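R.Pab1 family restriction endonuclease (PDB 7CFA) is a restriction DNA glycosylase that probably removes a base from its DNA recognition sequence, creating an abasic site at which the strand can then break. Local coordinates at residues I8-L14 / E197-I203; I100-L104 / K216-I220; M169-C173 / I210-M214. The protein carries 2 engineered substitutions. All coordinates share one frame; numbering follows the deposited sequence.

Interaction 1 (I8-L14 / E197-I203)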
# COMPACT_ATOMS: atom_id res chain seq x y z
N ILE A 8 -20.65 -21.64 14.53
CA ILE A 8 -19.39 -21.88 13.84
C ILE A 8 -18.30 -21.21 14.65
O ILE A 8 -18.30 -19.99 14.81
CB ILE A 8 -19.41 -21.35 12.40
CG1 ILE A 8 -20.42 -22.12 11.54
CG2 ILE A 8 -18.02 -21.44 11.78
CD1 ILE A 8 -20.46 -21.68 10.09
N ASP A 9 -17.37 -22.01 15.18
CA ASP A 9 -16.17 -21.49 15.84
C ASP A 9 -15.11 -21.32 14.76
O ASP A 9 -14.30 -22.22 14.51
CB ASP A 9 -15.72 -22.42 16.95
CG ASP A 9 -16.71 -22.50 18.10
OD1 ASP A 9 -17.30 -21.46 18.46
OD2 ASP A 9 -16.90 -23.61 18.64
N TYR A 10 -15.11 -20.16 14.11
CA TYR A 10 -14.25 -19.94 12.96
C TYR A 10 -12.80 -19.78 13.40
O TYR A 10 -12.46 -18.84 14.13
CB TYR A 10 -14.71 -18.70 12.18
CG TYR A 10 -14.33 -18.74 10.72
CD1 TYR A 10 -13.04 -18.41 10.32
CD2 TYR A 10 -15.25 -19.11 9.75
CE1 TYR A 10 -12.68 -18.44 8.98
CE2 TYR A 10 -14.90 -19.14 8.42
CZ TYR A 10 -13.62 -18.81 8.04
OH TYR A 10 -13.28 -18.84 6.71
N GLU A 11 -11.94 -20.69 12.94
CA GLU A 11 -10.53 -20.68 13.32
C GLU A 11 -9.79 -19.58 12.56
O GLU A 11 -9.87 -19.51 11.33
CB GLU A 11 -9.90 -22.04 13.05
CG GLU A 11 -8.40 -22.09 13.25
CD GLU A 11 -7.85 -23.49 13.11
OE1 GLU A 11 -8.27 -24.38 13.88
OE2 GLU A 11 -7.00 -23.71 12.22
N LEU A 12 -9.06 -18.75 13.30
CA LEU A 12 -8.32 -17.63 12.72
C LEU A 12 -6.87 -17.72 13.16
O LEU A 12 -6.59 -17.66 14.38
CB LEU A 12 -8.93 -16.29 13.14
CG LEU A 12 -10.37 -16.05 12.68
CD1 LEU A 12 -10.90 -14.77 13.30
CD2 LEU A 12 -10.43 -15.98 11.16
N PRO A 13 -5.91 -17.85 12.24
CA PRO A 13 -4.49 -17.84 12.63
C PRO A 13 -4.09 -16.47 13.13
O PRO A 13 -4.19 -15.47 12.41
CB PRO A 13 -3.77 -18.21 11.32
CG PRO A 13 -4.82 -18.82 10.44
CD PRO A 13 -6.09 -18.11 10.80
N LEU A 14 -3.62 -16.41 14.38
CA LEU A 14 -3.27 -15.14 15.01
C LEU A 14 -1.82 -14.76 14.71
O LEU A 14 -1.56 -13.72 14.10
CB LEU A 14 -3.52 -15.22 16.52
CG LEU A 14 -4.98 -15.43 16.92
CD1 LEU A 14 -5.12 -15.46 18.43
CD2 LEU A 14 -5.87 -14.36 16.31
N GLU A 197 -0.79 -19.96 17.87
CA GLU A 197 -2.08 -20.04 18.55
C GLU A 197 -3.20 -19.58 17.62
O GLU A 197 -3.05 -18.62 16.86
CB GLU A 197 -2.07 -19.19 19.82
CG GLU A 197 -3.32 -19.35 20.67
CD GLU A 197 -3.28 -18.58 21.97
OE1 GLU A 197 -2.26 -17.89 22.23
OE2 GLU A 197 -4.26 -18.66 22.74
N LYS A 198 -4.33 -20.27 17.71
CA LYS A 198 -5.49 -19.98 16.89
C LYS A 198 -6.55 -19.28 17.73
O LYS A 198 -6.76 -19.62 18.90
CB LYS A 198 -6.07 -21.25 16.28
CG LYS A 198 -5.10 -22.04 15.42
CD LYS A 198 -4.73 -21.27 14.16
CE LYS A 198 -3.83 -22.09 13.26
NZ LYS A 198 -4.47 -23.38 12.87
N GLY A 199 -7.22 -18.30 17.13
CA GLY A 199 -8.37 -17.66 17.73
C GLY A 199 -9.64 -18.17 17.07
O GLY A 199 -9.65 -18.48 15.88
N TYR A 200 -10.71 -18.25 17.85
CA TYR A 200 -11.97 -18.81 17.37
C TYR A 200 -13.08 -17.78 17.55
O TYR A 200 -13.48 -17.47 18.69
CB TYR A 200 -12.30 -20.12 18.10
CG TYR A 200 -11.31 -21.21 17.77
CD1 TYR A 200 -10.17 -21.39 18.54
CD2 TYR A 200 -11.51 -22.05 16.68
CE1 TYR A 200 -9.25 -22.38 18.24
CE2 TYR A 200 -10.60 -23.04 16.37
CZ TYR A 200 -9.47 -23.20 17.15
OH TYR A 200 -8.57 -24.19 16.85
N LEU A 201 -13.57 -17.25 16.44
CA LEU A 201 -14.69 -16.32 16.44
C LEU A 201 -15.99 -17.12 16.44
O LEU A 201 -16.27 -17.86 15.49
CB LEU A 201 -14.63 -15.39 15.23
CG LEU A 201 -15.80 -14.42 15.05
CD1 LEU A 201 -15.84 -13.40 16.18
CD2 LEU A 201 -15.71 -13.72 13.69
N GLU A 202 -16.77 -16.98 17.51
CA GLU A 202 -18.03 -17.69 17.64
C GLU A 202 -19.09 -16.99 16.80
O GLU A 202 -19.43 -15.82 17.05
CB GLU A 202 -18.45 -17.77 19.10
CG GLU A 202 -19.79 -18.46 19.32
CD GLU A 202 -20.13 -18.62 20.78
OE1 GLU A 202 -19.19 -18.75 21.60
OE2 GLU A 202 -21.33 -18.61 21.12
N ILE A 203 -19.62 -17.69 15.80
CA ILE A 203 -20.69 -17.19 14.95
C ILE A 203 -21.94 -17.99 15.26
O ILE A 203 -21.92 -19.23 15.20
CB ILE A 203 -20.33 -17.30 13.46
CG1 ILE A 203 -18.96 -16.65 13.20
CG2 ILE A 203 -21.41 -16.66 12.60
CD1 ILE A 203 -18.45 -16.88 11.79

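Interaction 2 (I100-L104 / K216-I220)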
# COMPACT_ATOMS: atom_id res chain seq x y z
N ILE A 100 -32.01 -8.61 0.60
CA ILE A 100 -30.71 -8.20 0.06
C ILE A 100 -30.72 -8.30 -1.46
O ILE A 100 -30.14 -7.45 -2.15
CB ILE A 100 -29.58 -9.06 0.68
CG1 ILE A 100 -29.61 -8.95 2.20
CG2 ILE A 100 -28.23 -8.62 0.15
CD1 ILE A 100 -28.54 -9.78 2.89
N LYS A 101 -31.39 -9.32 -2.00
CA LYS A 101 -31.46 -9.48 -3.45
C LYS A 101 -32.17 -8.31 -4.10
O LYS A 101 -31.68 -7.72 -5.07
CB LYS A 101 -32.15 -10.80 -3.79
CG LYS A 101 -32.32 -11.04 -5.28
CD LYS A 101 -33.04 -12.36 -5.54
CE LYS A 101 -33.31 -12.56 -7.02
NZ LYS A 101 -34.02 -13.85 -7.28
N ASN A 102 -33.35 -7.95 -3.58
CA ASN A 102 -34.09 -6.82 -4.15
C ASN A 102 -33.34 -5.51 -3.96
O ASN A 102 -33.43 -4.62 -4.81
CB ASN A 102 -35.49 -6.74 -3.53
CG ASN A 102 -36.36 -7.91 -3.90
OD1 ASN A 102 -36.19 -8.52 -4.96
ND2 ASN A 102 -37.32 -8.24 -3.04
N PHE A 103 -32.61 -5.37 -2.85
CA PHE A 103 -31.83 -4.16 -2.63
C PHE A 103 -30.71 -4.02 -3.65
O PHE A 103 -30.48 -2.93 -4.18
CB PHE A 103 -31.26 -4.16 -1.21
CG PHE A 103 -30.23 -3.08 -0.96
CD1 PHE A 103 -30.63 -1.79 -0.68
CD2 PHE A 103 -28.88 -3.38 -1.00
CE1 PHE A 103 -29.69 -0.80 -0.45
CE2 PHE A 103 -27.94 -2.39 -0.78
CZ PHE A 103 -28.34 -1.10 -0.50
N LEU A 104 -30.01 -5.12 -3.94
CA LEU A 104 -28.91 -5.05 -4.90
C LEU A 104 -29.41 -4.91 -6.33
O LEU A 104 -28.70 -4.35 -7.17
CB LEU A 104 -28.02 -6.29 -4.76
CG LEU A 104 -27.34 -6.44 -3.40
CD1 LEU A 104 -26.53 -7.72 -3.34
CD2 LEU A 104 -26.46 -5.23 -3.11
N LYS A 216 -24.28 -7.66 1.97
CA LYS A 216 -24.93 -6.54 1.29
C LYS A 216 -23.93 -5.44 0.94
O LYS A 216 -24.05 -4.81 -0.12
CB LYS A 216 -26.06 -5.98 2.17
CG LYS A 216 -26.90 -4.92 1.48
CD LYS A 216 -28.09 -4.50 2.33
CE LYS A 216 -27.65 -3.81 3.61
NZ LYS A 216 -28.81 -3.28 4.38
N ILE A 217 -22.94 -5.20 1.81
CA ILE A 217 -21.96 -4.16 1.54
C ILE A 217 -21.06 -4.56 0.37
O ILE A 217 -20.72 -3.73 -0.48
CB ILE A 217 -21.14 -3.86 2.81
CG1 ILE A 217 -22.04 -3.21 3.86
CG2 ILE A 217 -19.96 -2.95 2.49
CD1 ILE A 217 -21.36 -2.98 5.19
N PHE A 218 -20.66 -5.84 0.31
CA PHE A 218 -19.94 -6.31 -0.87
C PHE A 218 -20.74 -6.07 -2.14
O PHE A 218 -20.18 -5.69 -3.17
CB PHE A 218 -19.61 -7.80 -0.73
CG PHE A 218 -18.30 -8.09 -0.04
CD1 PHE A 218 -17.10 -7.84 -0.68
CD2 PHE A 218 -18.28 -8.62 1.24
CE1 PHE A 218 -15.89 -8.11 -0.05
CE2 PHE A 218 -17.08 -8.89 1.87
CZ PHE A 218 -15.89 -8.64 1.23
N GLY A 219 -22.06 -6.26 -2.07
CA GLY A 219 -22.91 -6.15 -3.24
C GLY A 219 -22.98 -4.76 -3.84
O GLY A 219 -23.37 -4.62 -5.00
N ILE A 220 -22.60 -3.73 -3.09
CA ILE A 220 -22.60 -2.36 -3.59
C ILE A 220 -21.19 -1.86 -3.89
O ILE A 220 -21.01 -0.67 -4.17
CB ILE A 220 -23.32 -1.41 -2.63
CG1 ILE A 220 -22.47 -1.16 -1.39
CG2 ILE A 220 -24.68 -1.97 -2.25
CD1 ILE A 220 -23.01 -0.09 -0.47

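Interaction 3 (M169-C173 / I210-M214)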
# COMPACT_ATOMS: atom_id res chain seq x y z
N MET A 169 -11.04 -2.57 -0.97
CA MET A 169 -10.66 -3.76 -0.22
C MET A 169 -11.36 -3.71 1.13
O MET A 169 -11.18 -2.76 1.90
CB MET A 169 -9.14 -3.83 -0.02
CG MET A 169 -8.37 -4.36 -1.23
SD MET A 169 -8.44 -3.28 -2.67
CE MET A 169 -7.63 -1.81 -2.03
N LEU A 170 -12.17 -4.73 1.41
CA LEU A 170 -12.96 -4.77 2.63
C LEU A 170 -12.19 -5.54 3.70
O LEU A 170 -11.67 -6.63 3.44
CB LEU A 170 -14.32 -5.42 2.38
CG LEU A 170 -15.38 -5.34 3.48
CD1 LEU A 170 -16.77 -5.26 2.87
CD2 LEU A 170 -15.29 -6.54 4.41
N TYR A 171 -12.13 -4.97 4.90
CA TYR A 171 -11.49 -5.60 6.05
C TYR A 171 -12.52 -5.75 7.16
O TYR A 171 -13.26 -4.81 7.46
CB TYR A 171 -10.29 -4.79 6.53
CG TYR A 171 -9.16 -4.74 5.53
CD1 TYR A 171 -9.14 -3.77 4.53
CD2 TYR A 171 -8.12 -5.65 5.58
CE1 TYR A 171 -8.11 -3.72 3.61
CE2 TYR A 171 -7.08 -5.61 4.67
CZ TYR A 171 -7.08 -4.64 3.68
OH TYR A 171 -6.06 -4.59 2.77
N PHE A 172 -12.57 -6.93 7.76
CA PHE A 172 -13.49 -7.24 8.85
C PHE A 172 -12.71 -7.18 10.16
O PHE A 172 -11.71 -7.89 10.32
CB PHE A 172 -14.13 -8.60 8.64
CG PHE A 172 -15.16 -8.97 9.66
CD1 PHE A 172 -16.08 -8.03 10.11
CD2 PHE A 172 -15.23 -10.26 10.17
CE1 PHE A 172 -17.04 -8.37 11.05
CE2 PHE A 172 -16.18 -10.60 11.10
CZ PHE A 172 -17.08 -9.66 11.55
N CYS A 173 -13.15 -6.34 11.09
CA CYS A 173 -12.40 -6.06 12.30
C CYS A 173 -13.24 -6.27 13.55
O CYS A 173 -14.45 -6.01 13.55
CB CYS A 173 -11.86 -4.62 12.28
SG CYS A 173 -10.87 -4.22 10.82
N ILE A 210 -24.65 -9.75 11.22
CA ILE A 210 -23.45 -9.00 10.88
C ILE A 210 -22.89 -9.48 9.54
O ILE A 210 -22.51 -8.68 8.68
CB ILE A 210 -22.40 -9.13 12.00
CG1 ILE A 210 -22.91 -8.46 13.27
CG2 ILE A 210 -21.07 -8.54 11.56
CD1 ILE A 210 -22.03 -8.68 14.47
N PHE A 211 -22.85 -10.79 9.34
CA PHE A 211 -22.34 -11.33 8.09
C PHE A 211 -23.31 -11.11 6.94
O PHE A 211 -22.88 -10.96 5.79
CB PHE A 211 -22.00 -12.81 8.27
CG PHE A 211 -20.95 -13.05 9.32
CD1 PHE A 211 -21.31 -13.19 10.65
CD2 PHE A 211 -19.61 -13.12 8.98
CE1 PHE A 211 -20.35 -13.39 11.63
CE2 PHE A 211 -18.64 -13.32 9.96
CZ PHE A 211 -19.02 -13.46 11.28
N LEU A 212 -24.61 -11.05 7.23
CA LEU A 212 -25.58 -10.71 6.19
C LEU A 212 -25.44 -9.26 5.74
O LEU A 212 -25.50 -8.97 4.54
CB LEU A 212 -27.01 -10.97 6.68
CG LEU A 212 -27.46 -12.43 6.74
CD1 LEU A 212 -28.83 -12.54 7.39
CD2 LEU A 212 -27.48 -13.03 5.34
N GLU A 213 -25.25 -8.34 6.69
CA GLU A 213 -25.01 -6.95 6.32
C GLU A 213 -23.69 -6.79 5.57
O GLU A 213 -23.56 -5.90 4.73
CB GLU A 213 -25.03 -6.06 7.56
CG GLU A 213 -26.40 -5.95 8.21
CD GLU A 213 -26.43 -4.95 9.35
OE1 GLU A 213 -25.39 -4.30 9.62
OE2 GLU A 213 -27.50 -4.81 9.99
N MET A 214 -22.71 -7.64 5.87
CA MET A 214 -21.43 -7.56 5.16
C MET A 214 -21.57 -8.04 3.73
O MET A 214 -20.93 -7.50 2.82
CB MET A 214 -20.37 -8.37 5.90
CG MET A 214 -18.95 -8.01 5.54
SD MET A 214 -17.77 -9.12 6.34
CE MET A 214 -18.52 -9.26 7.96

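Interaction 1 (I8-L14 / E197-I203)
Ile8, Tyr10 and Leu12 pair with Ile203, Leu201 and Gly199 through reciprocal backbone hydrogen bonds, a plain illustration of how a two-stranded antiparallel ribbon ties together distant parts of a chain. Leu12 N to Gly199 O, at 2.7 Å, is the shortest of the six. Past the strand end, Leu14 N adds a weak bond to Glu197 O, and its side chain lies along the Gly199 backbone, CG 3.6 Å from Gly199 N. The intervening pairs are non-hydrogen-bonded; Pro13 occupies such a place opposite Lys198, where its missing N-H costs the ribbon nothing. Tyr200 CA also makes a C-H contact with Tyr10 O at 3.3 Å.

Polar side chains gather on the face of Asp9, Glu11, Lys198, Tyr200 and Glu202. Lys198, bent at chi2 (-67°) and again at chi4, folds over Glu11, and its NZ meets Glu11 OE2 at 2.6 Å from above the carboxylate plane in a salt bridge. The other oxygen, Glu11 OE1, lies 3.0 Å from Tyr200 OH. The Tyr200 ring turns an edge to the backbone of Asp9, with CD2 3.5 Å from Asp9 O. Asp9 and Glu202 run side by side despite their like charge; Lys180 bridges both, and Lys7 and Arg186 hold one each.

The other face, that of Ile8, Tyr10, Leu12, Leu201 and Ile203, is largely apolar. Ile203 CD1 touches Tyr10 CB at 4.2 Å, and Leu12 CD1 reaches Leu201 CB. This face lies against the protein interior: Ile8 and Ile203 meet helix 79-88, Leu12 and Leu201 rest on strand 166-175, and Phe211 of helix 208-219 packs against Leu201 and Ile203.

Interaction 2 (I100-L104 / K216-I220)
Lys216 meets the helix at 100-104 mainly with its aliphatic stem. Its CB lies 4.0 Å from Ile100 CG2, and its CG comes within 3.5 Å of Phe103 CD2, the lysine chain crossing the phenylalanine at about a right angle. The stem runs straight through chi2 and bends only at chi3 (65°), a turn that brings NZ close to the normal of the Phe103 ring. At 5.3 Å from NZ to the ring centroid, this cation-pi contact is long and at most weakly attractive.

One helical turn on, Gly219 offers bare backbone. Leu104 fills the place beside it, with its CD2 3.6 Å from Gly219 C and its CD1 3.9 Å from Gly219 CA. Here is the familiar device of helix packing in which a glycine on one helix lets a large side chain of the other settle directly onto the main chain. It joins helix 94-106 to the C-terminal part of helix 208-219, with Val229 and Leu230 of helix 223-237 also touching Leu104.

Ile220 completes the contact through its CG2 methyl, which sits 3.6 Å from Phe103 CE2 and 3.8 Å from Leu104 CD2, touching the two neighbouring residues at once. The contact also borders the dimer interface: Ile130 of the second subunit packs on Lys216 and Ile220, and Ala128 of that subunit packs on Phe103.

Interaction 3 (M169-C173 / I210-M214)
This is a buried, wholly apolar contact between a strand and a helix, close to the centre of the chain, in which Phe172 of strand 166-175 is gripped by three side chains of helix 208-219. The two segments run nearly antiparallel, at 170°, with their axes 11.7 Å apart at closest approach, so side chains alone bridge the gap.

Phe172 and Met214 make the central pairing. The methyl CE of Met214 stands over one face of the ring, displaced toward its rim, 3.5 Å from Phe172 CD1, and its direction from the ring centroid is only 16° off the normal, a clear CH-pi contact. Behind it Met214 SD lies 4.6 Å from the ring centroid, again over the face, a Met-aromatic contact. The thioether gets there because CG is anti to the backbone N and the chain stays extended through chi2, carrying sulfur across to the strand before chi3 bends the methyl onto the ring.

Strand 166-175 belongs to the large antiparallel sheet, probably the strongly curved half-pipe sheet that characterises relatives of R.PabI, and helix 208-219 packs against it here. Trp51 of neighbouring strand 47-51 also touches Phe172, as does Leu201 of strand 198-203.

Phe211 approaches from one turn earlier in the helix: its CE2 lies 3.8 Å from Phe172 CE2, and the two ring planes are inclined at 67°, an oblique aromatic pair. The branch methyl Ile210 CG2 touches Phe172 CE1 at 4.1 Å, its side chain crossing the phenylalanine at about a right angle. Farther back along the strand, Leu170 CD2 packs beside Met214 SD at 4.1 Å.

How the interactions relate
Chemistry follows depth in these three contacts. Interaction 3 lies near the centre of the chain and is purely apolar; interaction 2, also buried, lies farther out, beside the second subunit, and admits a lysine stem; interaction 1 is partly buried and combines a backbone ladder with charges on its outer face. Helix 208-219 serves both interactions 2 and 3, and follows the strand 198-203 of interaction 1 directly in sequence. Interactions 1 and 3 touch where Ile203 CD1 meets Phe211 CZ at 3.5 Å. Interactions 2 and 3 meet where Phe218 and Ile217 pack on Leu170. Interactions 1 and 2 stay apart, their centres about 27 Å from each other.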